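Local coordinates for protein Rik1-associated factor 1 (Schizosaccharomyces pombe, PDB 4O9D) that is a subunit of the Clr4 methyltransferase complex, which methylates histone H3 to establish heterochromatin, and is represented here by its WD-repeat propeller, at residues E43-G48 / G417-I422; L62-F67 / Q73-H78; D94-K99 / F103-A108; V115-M118 / L122-I125. All blocks are in the same frame, centred on the assembly; numbering follows the deposited sequence.

Interaction 1. Residues E43-G48 / G417-I422; sequences EKFALG and GEFRII. With EDO (1,2-ethanediol), chain C.
Phe45 and Phe419 reach toward each other from opposite directions and make the one direct contact between 43-48 and 417-422, two short pieces brought together from nearly the two ends of the propeller chain. The nearest atoms are Phe45 CE2 and Phe419 CZ, 3.4 Å apart. Phe45 CZ lies over one face of the Phe419 ring, displaced toward its rim, while the planes make an angle of 50° and the centroids stand 5.0 Å apart: an oblique pairing, neither stacked nor T-shaped. With CG set between its backbone N and carbonyl carbon (chi1 67°), the Phe45 ring projects toward 417-422, and Leu47 CG lies in plane at its edge. Phenylalanine suits both places, being long enough to span a backbone separation of 12.0 Å between the two CA atoms with purely apolar atoms.

A second layer steadies the pair. Ile72 and Met405 touch both rings, Trp23 meets Phe419 edge-to-face, and Phe67 adds its ring to Phe45. Next to Phe419, Arg420 NH1 bonds back to Glu418 O at 2.8 Å; that carbonyl also accepts from Lys24. A bound 1,2-ethanediol, probably from the crystallisation liquor, lies between Lys44 NZ, weakly bonded to its O1 at 3.1 Å, and Ile422 CD1, 3.3 Å from its O2. Lys44 also forms a salt bridge with Asp66.

Strand 44-49 is the second strand of its propeller blade, between 33-38 and 62-66, whereas the C-terminal strand 420-422 runs parallel to 71-74 and extends the blade at its outer edge.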
loop_
_atom_site.group_PDB
_atom_site.type_symbol
_atom_site.label_atom_id
_atom_site.label_comp_id
_atom_site.label_asym_id
_atom_site.label_seq_id
_atom_site.Cartn_x
_atom_site.Cartn_y
_atom_site.Cartn_z
ATOM N N GLU A 43 -1.552 -18.731 -0.136
ATOM C CA GLU A 43 -1.662 -19.740 -1.193
ATOM C C GLU A 43 -1.766 -19.094 -2.564
ATOM O O GLU A 43 -1.502 -19.734 -3.587
ATOM C CB GLU A 43 -2.898 -20.614 -0.949
ATOM C CG GLU A 43 -2.672 -21.666 0.121
ATOM C CD GLU A 43 -3.927 -22.423 0.519
ATOM O OE1 GLU A 43 -3.811 -23.292 1.412
ATOM O OE2 GLU A 43 -5.020 -22.149 -0.038
ATOM N N LYS A 44 -2.157 -17.822 -2.586
ATOM C CA LYS A 44 -2.404 -17.126 -3.843
ATOM C C LYS A 44 -1.935 -15.700 -3.684
ATOM O O LYS A 44 -1.827 -15.219 -2.554
ATOM C CB LYS A 44 -3.899 -17.155 -4.175
ATOM C CG LYS A 44 -4.453 -18.555 -4.386
ATOM C CD LYS A 44 -5.895 -18.513 -4.859
ATOM C CE LYS A 44 -6.354 -19.866 -5.391
ATOM N NZ LYS A 44 -6.128 -19.967 -6.864
ATOM N N PHE A 45 -1.647 -15.037 -4.802
ATOM C CA PHE A 45 -1.204 -13.651 -4.776
ATOM C C PHE A 45 -1.870 -12.927 -5.941
ATOM O O PHE A 45 -2.417 -13.561 -6.839
ATOM C CB PHE A 45 0.324 -13.581 -4.909
ATOM C CG PHE A 45 0.819 -14.036 -6.243
ATOM C CD1 PHE A 45 0.930 -13.143 -7.294
ATOM C CD2 PHE A 45 1.147 -15.381 -6.458
ATOM C CE1 PHE A 45 1.392 -13.570 -8.553
ATOM C CE2 PHE A 45 1.605 -15.822 -7.704
ATOM C CZ PHE A 45 1.724 -14.922 -8.755
ATOM N N ALA A 46 -1.817 -11.607 -5.932
ATOM C CA ALA A 46 -2.342 -10.825 -7.034
ATOM C C ALA A 46 -1.468 -9.609 -7.299
ATOM O O ALA A 46 -0.890 -9.035 -6.376
ATOM C CB ALA A 46 -3.827 -10.396 -6.767
ATOM N N LEU A 47 -1.389 -9.218 -8.570
ATOM C CA LEU A 47 -0.530 -8.128 -9.018
ATOM C C LEU A 47 -1.360 -7.095 -9.748
ATOM O O LEU A 47 -2.066 -7.437 -10.688
ATOM C CB LEU A 47 0.526 -8.648 -10.005
ATOM C CG LEU A 47 1.383 -9.845 -9.597
ATOM C CD1 LEU A 47 2.253 -10.307 -10.796
ATOM C CD2 LEU A 47 2.268 -9.515 -8.397
ATOM N N GLY A 48 -1.252 -5.829 -9.340
ATOM C CA GLY A 48 -1.872 -4.745 -10.064
ATOM C C GLY A 48 -0.856 -3.772 -10.612
ATOM O O GLY A 48 0.062 -3.373 -9.899
ATOM N N GLY A 417 12.349 -19.040 -11.971
ATOM C CA GLY A 417 11.506 -19.789 -12.876
ATOM C C GLY A 417 10.451 -18.862 -13.437
ATOM O O GLY A 417 10.535 -17.629 -13.276
ATOM N N GLU A 418 9.461 -19.454 -14.098
ATOM C CA GLU A 418 8.322 -18.711 -14.620
ATOM C C GLU A 418 7.037 -19.309 -14.107
ATOM O O GLU A 418 6.984 -20.491 -13.748
ATOM C CB GLU A 418 8.294 -18.747 -16.145
ATOM C CG GLU A 418 9.203 -17.745 -16.815
ATOM C CD GLU A 418 9.269 -17.948 -18.322
ATOM O OE1 GLU A 418 10.344 -18.356 -18.809
ATOM O OE2 GLU A 418 8.247 -17.712 -19.020
ATOM N N PHE A 419 6.003 -18.472 -14.063
ATOM C CA PHE A 419 4.653 -18.938 -13.870
ATOM C C PHE A 419 4.186 -19.352 -15.254
ATOM O O PHE A 419 4.722 -18.879 -16.270
ATOM C CB PHE A 419 3.753 -17.825 -13.297
ATOM C CG PHE A 419 4.007 -17.534 -11.840
ATOM C CD1 PHE A 419 3.461 -18.345 -10.851
ATOM C CD2 PHE A 419 4.797 -16.449 -11.456
ATOM C CE1 PHE A 419 3.700 -18.090 -9.490
ATOM C CE2 PHE A 419 5.034 -16.183 -10.111
ATOM C CZ PHE A 419 4.475 -17.006 -9.128
ATOM N N ARG A 420 3.218 -20.250 -15.311
ATOM C CA ARG A 420 2.611 -20.580 -16.587
ATOM C C ARG A 420 1.286 -19.836 -16.669
ATOM O O ARG A 420 0.451 -19.950 -15.776
ATOM C CB ARG A 420 2.430 -22.093 -16.727
ATOM C CG ARG A 420 3.747 -22.847 -17.049
ATOM C CD ARG A 420 4.732 -22.829 -15.876
ATOM N NE ARG A 420 5.562 -24.040 -15.855
ATOM C CZ ARG A 420 6.627 -24.223 -15.071
ATOM N NH1 ARG A 420 7.025 -23.276 -14.230
ATOM N NH2 ARG A 420 7.299 -25.364 -15.132
ATOM N N ILE A 421 1.126 -19.045 -17.722
ATOM C CA ILE A 421 -0.089 -18.259 -17.930
ATOM C C ILE A 421 -1.252 -19.136 -18.371
ATOM O O ILE A 421 -1.104 -19.926 -19.306
ATOM C CB ILE A 421 0.106 -17.203 -19.019
ATOM C CG1 ILE A 421 1.177 -16.194 -18.601
ATOM C CG2 ILE A 421 -1.213 -16.489 -19.297
ATOM C CD1 ILE A 421 1.394 -15.107 -19.617
ATOM N N ILE A 422 -2.402 -18.992 -17.711
ATOM C CA ILE A 422 -3.567 -19.815 -18.024
ATOM C C ILE A 422 -4.735 -18.908 -18.398
ATOM O O ILE A 422 -4.625 -17.683 -18.312
ATOM C CB ILE A 422 -3.978 -20.716 -16.831
ATOM C CG1 ILE A 422 -4.220 -19.877 -15.578
ATOM C CG2 ILE A 422 -2.910 -21.770 -16.535
ATOM C CD1 ILE A 422 -5.178 -20.515 -14.589
HETATM C C1 EDO C . -4.987 -18.107 -10.729
HETATM O O1 EDO C . -5.811 -18.691 -9.711
HETATM C C2 EDO C . -3.869 -19.071 -11.126
HETATM O O2 EDO C . -4.376 -20.383 -11.412
#

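Interaction 2. Residues L62-F67 / Q73-H78; sequences LWIGDF and QSLESH
Trp63 and Ser74 form an antiparallel non-hydrogen-bonded pair and Ile64 and Gln73 the hydrogen-bonded pair beside it, with Ile64 N to Gln73 O at 3.0 Å and Gln73 N to Ile64 O at 2.9 Å. This is the beta hairpin of strands 62-66 and 71-74, the outer half of a propeller blade. A further bond, Leu75 N to Leu62 O at 2.8 Å, carries the pairing one residue pair further.

On the face bearing Trp63, the indole lies across its small neighbour: Ser74 CB sits 3.6 Å from the centroid of the six-membered ring, 11° off its normal, a CH-pi contact. Serine is small enough to lie under the indole. Phe26 meets the same indole edge-to-face. An alanine in place of this tryptophan would probably strip the cover from Ser74 CB and leave Phe26 without its aromatic mate.

On the face bearing Ile64, three branched aliphatic chains interlock. Leu75 CD1 lies 3.6 Å from Leu62 CD2 and as far from Ile64 CD1, while Trp116 of the next blade packs on Leu62. Farther along, Ser77 OG, hydrogen-bonded to Asn61 OD1, rests 3.3 Å from Leu62 CB.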
loop_
_atom_site.group_PDB
_atom_site.type_symbol
_atom_site.label_atom_id
_atom_site.label_comp_id
_atom_site.label_asym_id
_atom_site.label_seq_id
_atom_site.Cartn_x
_atom_site.Cartn_y
_atom_site.Cartn_z
ATOM N N LEU A 62 -4.027 -6.721 -14.349
ATOM C CA LEU A 62 -4.552 -7.316 -13.106
ATOM C C LEU A 62 -4.449 -8.850 -13.107
ATOM O O LEU A 62 -5.166 -9.536 -13.843
ATOM C CB LEU A 62 -6.015 -6.865 -12.870
ATOM C CG LEU A 62 -6.650 -7.420 -11.588
ATOM C CD1 LEU A 62 -5.903 -6.930 -10.338
ATOM C CD2 LEU A 62 -8.155 -7.096 -11.509
ATOM N N TRP A 63 -3.551 -9.393 -12.280
ATOM C CA TRP A 63 -3.269 -10.830 -12.328
ATOM C C TRP A 63 -3.477 -11.522 -10.983
ATOM O O TRP A 63 -3.331 -10.919 -9.910
ATOM C CB TRP A 63 -1.848 -11.075 -12.830
ATOM C CG TRP A 63 -1.576 -10.491 -14.196
ATOM C CD1 TRP A 63 -1.409 -9.171 -14.507
ATOM C CD2 TRP A 63 -1.431 -11.216 -15.434
ATOM N NE1 TRP A 63 -1.182 -9.030 -15.856
ATOM C CE2 TRP A 63 -1.185 -10.269 -16.444
ATOM C CE3 TRP A 63 -1.500 -12.573 -15.780
ATOM C CZ2 TRP A 63 -1.003 -10.634 -17.782
ATOM C CZ3 TRP A 63 -1.317 -12.934 -17.104
ATOM C CH2 TRP A 63 -1.064 -11.969 -18.088
ATOM N N ILE A 64 -3.836 -12.799 -11.049
ATOM C CA ILE A 64 -3.978 -13.608 -9.852
ATOM C C ILE A 64 -3.189 -14.859 -10.111
ATOM O O ILE A 64 -3.370 -15.499 -11.163
ATOM C CB ILE A 64 -5.445 -14.006 -9.550
ATOM C CG1 ILE A 64 -6.311 -12.774 -9.286
ATOM C CG2 ILE A 64 -5.504 -14.937 -8.327
ATOM C CD1 ILE A 64 -7.686 -13.122 -8.714
ATOM N N GLY A 65 -2.312 -15.195 -9.167
ATOM C CA GLY A 65 -1.440 -16.352 -9.282
ATOM C C GLY A 65 -1.657 -17.322 -8.131
ATOM O O GLY A 65 -2.238 -16.960 -7.102
ATOM N N ASP A 66 -1.172 -18.552 -8.310
ATOM C CA ASP A 66 -1.363 -19.632 -7.356
ATOM C C ASP A 66 -0.008 -20.272 -7.061
ATOM O O ASP A 66 0.672 -20.735 -7.978
ATOM C CB ASP A 66 -2.312 -20.683 -7.952
ATOM C CG ASP A 66 -2.615 -21.811 -6.985
ATOM O OD1 ASP A 66 -1.773 -22.720 -6.847
ATOM O OD2 ASP A 66 -3.692 -21.781 -6.348
ATOM N N PHE A 67 0.379 -20.308 -5.789
ATOM C CA PHE A 67 1.718 -20.759 -5.411
ATOM C C PHE A 67 1.883 -22.285 -5.587
ATOM O O PHE A 67 2.921 -22.751 -6.032
ATOM C CB PHE A 67 2.050 -20.338 -3.975
ATOM C CG PHE A 67 2.282 -18.843 -3.800
ATOM C CD1 PHE A 67 3.094 -18.136 -4.681
ATOM C CD2 PHE A 67 1.694 -18.151 -2.748
ATOM C CE1 PHE A 67 3.325 -16.759 -4.511
ATOM C CE2 PHE A 67 1.917 -16.770 -2.570
ATOM C CZ PHE A 67 2.735 -16.076 -3.464
ATOM N N GLN A 73 -3.109 -15.929 -14.026
ATOM C CA GLN A 73 -4.236 -15.641 -14.919
ATOM C C GLN A 73 -4.530 -14.152 -14.933
ATOM O O GLN A 73 -4.532 -13.524 -13.880
ATOM C CB GLN A 73 -5.483 -16.397 -14.465
ATOM C CG GLN A 73 -6.670 -16.167 -15.377
ATOM C CD GLN A 73 -7.978 -16.696 -14.801
ATOM O OE1 GLN A 73 -8.002 -17.379 -13.766
ATOM N NE2 GLN A 73 -9.074 -16.373 -15.470
ATOM N N SER A 74 -4.755 -13.607 -16.134
ATOM C CA SER A 74 -5.059 -12.195 -16.341
ATOM C C SER A 74 -6.547 -11.964 -16.158
ATOM O O SER A 74 -7.345 -12.743 -16.679
ATOM C CB SER A 74 -4.660 -11.792 -17.774
ATOM O OG SER A 74 -4.928 -10.417 -18.040
ATOM N N LEU A 75 -6.942 -10.907 -15.442
ATOM C CA LEU A 75 -8.380 -10.673 -15.178
ATOM C C LEU A 75 -8.972 -9.593 -16.075
ATOM O O LEU A 75 -8.254 -8.781 -16.641
ATOM C CB LEU A 75 -8.655 -10.286 -13.709
ATOM C CG LEU A 75 -8.275 -11.237 -12.565
ATOM C CD1 LEU A 75 -8.742 -10.663 -11.191
ATOM C CD2 LEU A 75 -8.842 -12.613 -12.798
ATOM N N GLU A 76 -10.302 -9.576 -16.188
ATOM C CA GLU A 76 -10.976 -8.581 -17.006
ATOM C C GLU A 76 -10.588 -7.149 -16.585
ATOM O O GLU A 76 -10.531 -6.239 -17.423
ATOM C CB GLU A 76 -12.498 -8.786 -16.930
ATOM C CG GLU A 76 -13.290 -7.560 -17.291
ATOM C CD GLU A 76 -14.750 -7.859 -17.610
ATOM O OE1 GLU A 76 -15.427 -8.571 -16.825
ATOM O OE2 GLU A 76 -15.217 -7.373 -18.661
ATOM N N SER A 77 -10.321 -6.970 -15.289
ATOM C CA SER A 77 -9.721 -5.737 -14.745
ATOM C C SER A 77 -10.620 -4.489 -14.838
ATOM O O SER A 77 -11.833 -4.615 -14.870
ATOM C CB SER A 77 -8.360 -5.469 -15.389
ATOM O OG SER A 77 -7.617 -4.520 -14.619
ATOM N N HIS A 78 -10.006 -3.303 -14.845
ATOM C CA HIS A 78 -10.713 -2.014 -14.931
ATOM C C HIS A 78 -10.242 -1.270 -16.180
ATOM O O HIS A 78 -9.056 -1.294 -16.491
ATOM C CB HIS A 78 -10.387 -1.136 -13.710
ATOM C CG HIS A 78 -10.680 -1.777 -12.386
ATOM N ND1 HIS A 78 -11.643 -1.297 -11.523
ATOM C CD2 HIS A 78 -10.140 -2.859 -11.777
ATOM C CE1 HIS A 78 -11.675 -2.047 -10.434
ATOM N NE2 HIS A 78 -10.786 -3.014 -10.571
#

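Interaction 3. Residues D94-K99 / F103-A108; sequences DLCFSK and FLYTGA
Tyr105 faces Cys96 in a hydrogen-bonded antiparallel pair, Tyr105 N reaching Cys96 O at 2.9 Å and Cys96 N reaching Tyr105 O at 3.0 Å. Its side chain runs along the partner strand toward the turn, from Cys96 to Ser98. CB and CD2 each lie 3.6 Å from Cys96 O, the carbonyl already engaged by the backbone bond; CG anti to its own carbonyl carbon (chi1 -53°) lays the ring over this path. Further out, CE2 meets Ser98 CB at 3.7 Å. At the tip, OH passes Ser98 OG without bonding to it and instead binds Asp142 and Thr158 of the following blade. Tyrosine is therefore apt here, its ring packing on the hairpin and its hydroxyl tying two blades together.

The face bearing Leu95, Phe97, Leu104 and Thr106 is mostly apolar. Leu104 CD1 stands 3.8 Å from the centroid of the Phe97 ring, only 1° off the normal, so one methyl is centred on the ring in a CH-pi contact. Beside it Thr106 CG2 touches Leu95 CB at 3.7 Å, while its OG1 bonds to His78. Near the turn Ser98 N binds Phe103 O at 2.8 Å and 175°, almost straight, whereas Phe103 N is buried without a partner.

Strands 87-97 and 103-108 form the inner antiparallel hairpin of a WD repeat, the four-stranded blade unit of the beta-propeller.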
loop_
_atom_site.group_PDB
_atom_site.type_symbol
_atom_site.label_atom_id
_atom_site.label_comp_id
_atom_site.label_asym_id
_atom_site.label_seq_id
_atom_site.Cartn_x
_atom_site.Cartn_y
_atom_site.Cartn_z
ATOM N N ASP A 94 -5.353 -0.183 -5.720
ATOM C CA ASP A 94 -5.154 -1.008 -4.543
ATOM C C ASP A 94 -5.868 -2.331 -4.735
ATOM O O ASP A 94 -6.679 -2.488 -5.637
ATOM C CB ASP A 94 -5.658 -0.302 -3.270
ATOM C CG ASP A 94 -4.798 -0.634 -2.014
ATOM O OD1 ASP A 94 -3.936 -1.545 -2.090
ATOM O OD2 ASP A 94 -4.997 0.014 -0.959
ATOM N N LEU A 95 -5.546 -3.291 -3.890
ATOM C CA LEU A 95 -6.255 -4.553 -3.886
ATOM C C LEU A 95 -5.939 -5.287 -2.609
ATOM O O LEU A 95 -4.913 -5.035 -1.975
ATOM C CB LEU A 95 -5.914 -5.403 -5.115
ATOM C CG LEU A 95 -4.517 -5.306 -5.718
ATOM C CD1 LEU A 95 -3.487 -5.906 -4.800
ATOM C CD2 LEU A 95 -4.509 -6.005 -7.080
ATOM N N CYS A 96 -6.852 -6.158 -2.202
ATOM C CA CYS A 96 -6.630 -6.943 -1.003
ATOM C C CYS A 96 -7.535 -8.155 -1.066
ATOM O O CYS A 96 -8.646 -8.082 -1.588
ATOM C CB CYS A 96 -6.910 -6.117 0.252
ATOM S SG CYS A 96 -8.488 -5.267 0.229
ATOM N N PHE A 97 -7.044 -9.266 -0.552
ATOM C CA PHE A 97 -7.817 -10.500 -0.524
ATOM C C PHE A 97 -8.763 -10.510 0.662
ATOM O O PHE A 97 -8.446 -9.975 1.728
ATOM C CB PHE A 97 -6.876 -11.697 -0.418
ATOM C CG PHE A 97 -6.227 -12.073 -1.723
ATOM C CD1 PHE A 97 -6.883 -12.909 -2.619
ATOM C CD2 PHE A 97 -4.967 -11.604 -2.058
ATOM C CE1 PHE A 97 -6.292 -13.275 -3.812
ATOM C CE2 PHE A 97 -4.370 -11.966 -3.270
ATOM C CZ PHE A 97 -5.040 -12.805 -4.140
ATOM N N SER A 98 -9.924 -11.131 0.470
ATOM C CA SER A 98 -10.922 -11.248 1.520
ATOM C C SER A 98 -10.434 -12.091 2.681
ATOM O O SER A 98 -9.649 -13.027 2.497
ATOM C CB SER A 98 -12.195 -11.876 0.941
ATOM O OG SER A 98 -13.033 -12.301 1.979
ATOM N N LYS A 99 -10.914 -11.788 3.885
ATOM C CA LYS A 99 -10.499 -12.548 5.074
ATOM C C LYS A 99 -10.979 -14.013 5.008
ATOM O O LYS A 99 -10.390 -14.897 5.635
ATOM C CB LYS A 99 -11.011 -11.872 6.349
ATOM C CG LYS A 99 -10.474 -10.450 6.548
ATOM C CD LYS A 99 -8.954 -10.402 6.368
ATOM C CE LYS A 99 -8.359 -9.081 6.877
ATOM N NZ LYS A 99 -6.860 -9.146 6.973
ATOM N N PHE A 103 -12.335 -14.313 -2.116
ATOM C CA PHE A 103 -12.496 -13.209 -3.055
ATOM C C PHE A 103 -11.323 -12.247 -3.043
ATOM O O PHE A 103 -10.591 -12.164 -2.057
ATOM C CB PHE A 103 -13.794 -12.445 -2.732
ATOM C CG PHE A 103 -15.036 -13.317 -2.811
ATOM C CD1 PHE A 103 -15.562 -13.685 -4.046
ATOM C CD2 PHE A 103 -15.656 -13.780 -1.656
ATOM C CE1 PHE A 103 -16.697 -14.504 -4.127
ATOM C CE2 PHE A 103 -16.786 -14.600 -1.730
ATOM C CZ PHE A 103 -17.305 -14.956 -2.962
ATOM N N LEU A 104 -11.160 -11.542 -4.161
ATOM C CA LEU A 104 -10.189 -10.461 -4.281
ATOM C C LEU A 104 -10.929 -9.135 -4.524
ATOM O O LEU A 104 -11.770 -9.052 -5.413
ATOM C CB LEU A 104 -9.235 -10.736 -5.444
ATOM C CG LEU A 104 -8.212 -9.639 -5.771
ATOM C CD1 LEU A 104 -7.173 -9.482 -4.648
ATOM C CD2 LEU A 104 -7.506 -9.889 -7.137
ATOM N N TYR A 105 -10.600 -8.104 -3.741
ATOM C CA TYR A 105 -11.171 -6.772 -3.926
ATOM C C TYR A 105 -10.166 -5.836 -4.628
ATOM O O TYR A 105 -9.001 -5.734 -4.202
ATOM C CB TYR A 105 -11.548 -6.186 -2.553
ATOM C CG TYR A 105 -12.428 -7.070 -1.694
ATOM C CD1 TYR A 105 -13.677 -7.485 -2.149
ATOM C CD2 TYR A 105 -12.037 -7.458 -0.419
ATOM C CE1 TYR A 105 -14.499 -8.279 -1.363
ATOM C CE2 TYR A 105 -12.849 -8.255 0.383
ATOM C CZ TYR A 105 -14.094 -8.659 -0.091
ATOM O OH TYR A 105 -14.939 -9.449 0.690
ATOM N N THR A 106 -10.591 -5.158 -5.696
ATOM C CA THR A 106 -9.693 -4.221 -6.390
ATOM C C THR A 106 -10.295 -2.836 -6.588
ATOM O O THR A 106 -11.537 -2.669 -6.670
ATOM C CB THR A 106 -9.245 -4.712 -7.796
ATOM O OG1 THR A 106 -10.395 -4.894 -8.628
ATOM C CG2 THR A 106 -8.440 -6.007 -7.724
ATOM N N GLY A 107 -9.408 -1.842 -6.658
ATOM C CA GLY A 107 -9.787 -0.461 -6.898
ATOM C C GLY A 107 -8.979 0.096 -8.066
ATOM O O GLY A 107 -7.853 -0.300 -8.288
ATOM N N ALA A 108 -9.546 1.018 -8.824
ATOM C CA ALA A 108 -8.822 1.545 -9.965
ATOM C C ALA A 108 -9.255 2.956 -10.356
ATOM O O ALA A 108 -10.202 3.540 -9.800
ATOM C CB ALA A 108 -8.975 0.590 -11.182
#

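Interaction 4. Residues V115-M118 / L122-I125; sequences VWDM and LCGI. With EDO (1,2-ethanediol), chain C.
Trp116 has Leu122 over one face of its indole, the CD1 methyl lying 3.8 Å from the centroid of the six-membered ring and 7° off its normal, a CH-pi contact. From the opposite side Leu75 of the preceding blade packs against it, and NE1 is hydrogen-bonded to Thr106 OG1. A phenylalanine in its place would probably leave that hydroxyl without its indole donor and open a gap between Leu122 and Leu75.

The backbones are joined through a classic beta bulge: Cys123 and Gly124 both face Val115, whose O accepts from Cys123 N at 2.7 Å and from Gly124 N at 3.3 Å. Val115 N bonds to Gly124 O at 2.9 Å. The lack of a side chain on Gly124 is consistent with the tight fit there against Val115 CG2. Cys123 SG leans on Asp117 CB, 3.6 Å away. Asp117, the aspartate of the Trp-Asp pair that names WD repeats, turns its carboxylate to the hairpin loop, OD1 receiving Glu119 N and OD2 Asn121 ND2.

Strand 122-126 is the outermost of its blade. Strand 113-117 lies between it and 103-108, whose Phe103 touches both Val115 and Cys123.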
loop_
_atom_site.group_PDB
_atom_site.type_symbol
_atom_site.label_atom_id
_atom_site.label_comp_id
_atom_site.label_asym_id
_atom_site.label_seq_id
_atom_site.Cartn_x
_atom_site.Cartn_y
_atom_site.Cartn_z
ATOM N N VAL A 115 -15.098 -7.021 -7.291
ATOM C CA VAL A 115 -14.940 -8.198 -6.447
ATOM C C VAL A 115 -14.805 -9.425 -7.364
ATOM O O VAL A 115 -15.715 -9.691 -8.158
ATOM C CB VAL A 115 -16.191 -8.386 -5.542
ATOM C CG1 VAL A 115 -16.034 -9.627 -4.684
ATOM C CG2 VAL A 115 -16.422 -7.153 -4.685
ATOM N N TRP A 116 -13.696 -10.164 -7.251
ATOM C CA TRP A 116 -13.419 -11.295 -8.139
ATOM C C TRP A 116 -13.317 -12.613 -7.354
ATOM O O TRP A 116 -12.789 -12.640 -6.248
ATOM C CB TRP A 116 -12.090 -11.091 -8.895
ATOM C CG TRP A 116 -11.862 -9.728 -9.473
ATOM C CD1 TRP A 116 -11.311 -8.646 -8.831
ATOM C CD2 TRP A 116 -12.135 -9.293 -10.818
ATOM N NE1 TRP A 116 -11.244 -7.566 -9.687
ATOM C CE2 TRP A 116 -11.751 -7.936 -10.907
ATOM C CE3 TRP A 116 -12.688 -9.914 -11.949
ATOM C CZ2 TRP A 116 -11.904 -7.194 -12.075
ATOM C CZ3 TRP A 116 -12.826 -9.181 -13.104
ATOM C CH2 TRP A 116 -12.449 -7.834 -13.160
ATOM N N ASP A 117 -13.780 -13.721 -7.929
ATOM C CA ASP A 117 -13.573 -15.003 -7.265
ATOM C C ASP A 117 -12.223 -15.577 -7.715
ATOM O O ASP A 117 -11.549 -15.006 -8.582
ATOM C CB ASP A 117 -14.746 -15.984 -7.488
ATOM C CG ASP A 117 -14.864 -16.474 -8.934
ATOM O OD1 ASP A 117 -13.854 -16.509 -9.672
ATOM O OD2 ASP A 117 -15.993 -16.848 -9.334
ATOM N N MET A 118 -11.813 -16.691 -7.128
ATOM C CA MET A 118 -10.474 -17.193 -7.411
ATOM C C MET A 118 -10.312 -17.767 -8.828
ATOM O O MET A 118 -9.206 -18.165 -9.203
ATOM C CB MET A 118 -10.028 -18.198 -6.342
ATOM C CG MET A 118 -9.804 -17.568 -4.969
ATOM S SD MET A 118 -8.675 -16.138 -5.002
ATOM C CE MET A 118 -9.791 -14.740 -5.206
ATOM N N LEU A 122 -16.019 -12.043 -12.238
ATOM C CA LEU A 122 -16.472 -10.847 -11.534
ATOM C C LEU A 122 -17.732 -11.164 -10.763
ATOM O O LEU A 122 -18.738 -11.526 -11.372
ATOM C CB LEU A 122 -16.746 -9.734 -12.528
ATOM C CG LEU A 122 -17.170 -8.413 -11.883
ATOM C CD1 LEU A 122 -15.948 -7.714 -11.261
ATOM C CD2 LEU A 122 -17.828 -7.522 -12.894
ATOM N N CYS A 123 -17.684 -11.027 -9.431
ATOM C CA CYS A 123 -18.833 -11.344 -8.558
ATOM C C CYS A 123 -19.578 -10.114 -8.012
ATOM O O CYS A 123 -20.746 -10.187 -7.646
ATOM C CB CYS A 123 -18.353 -12.188 -7.371
ATOM S SG CYS A 123 -17.578 -13.775 -7.866
ATOM N N GLY A 124 -18.905 -8.980 -7.938
ATOM C CA GLY A 124 -19.511 -7.804 -7.343
ATOM C C GLY A 124 -18.912 -6.528 -7.883
ATOM O O GLY A 124 -17.767 -6.510 -8.368
ATOM N N ILE A 125 -19.665 -5.442 -7.789
ATOM C CA ILE A 125 -19.163 -4.174 -8.283
ATOM C C ILE A 125 -19.795 -3.023 -7.548
ATOM O O ILE A 125 -20.989 -3.052 -7.253
ATOM C CB ILE A 125 -19.381 -4.037 -9.805
ATOM C CG1 ILE A 125 -18.774 -2.724 -10.305
ATOM C CG2 ILE A 125 -20.880 -4.138 -10.154
ATOM C CD1 ILE A 125 -18.646 -2.624 -11.794
HETATM C C1 EDO C . -4.987 -18.107 -10.729
HETATM O O1 EDO C . -5.811 -18.691 -9.711
HETATM C C2 EDO C . -3.869 -19.071 -11.126
HETATM O O2 EDO C . -4.376 -20.383 -11.412
#

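Interactions 3 and 4 belong to one blade, the first WD repeat, where Leu104 N bonds to Trp116 O at 2.9 Å; interactions 1 and 2 share the preceding blade, joined by Phe45 O to Gly65 N at 2.8 Å. A hydrogen-bond network fastens the segment entering the WD-repeat blade, at His78, to strands 103-108 and 113-117: His78 NE2 lies 2.7 Å from Thr106 OG1, itself 3.0 Å from Trp116 NE1. With Asp110 on His78 ND1, this is consistent with the Asp-His-Ser/Thr-Trp tetrad of WD40 propellers. Between blades, Ile64 CD1 lies 3.6 Å from Leu104 CD2. Lys44 CD, 3.7 Å from Met118 SD, joins interactions 1 and 4 directly; the ethanediol touches both through weak bonds.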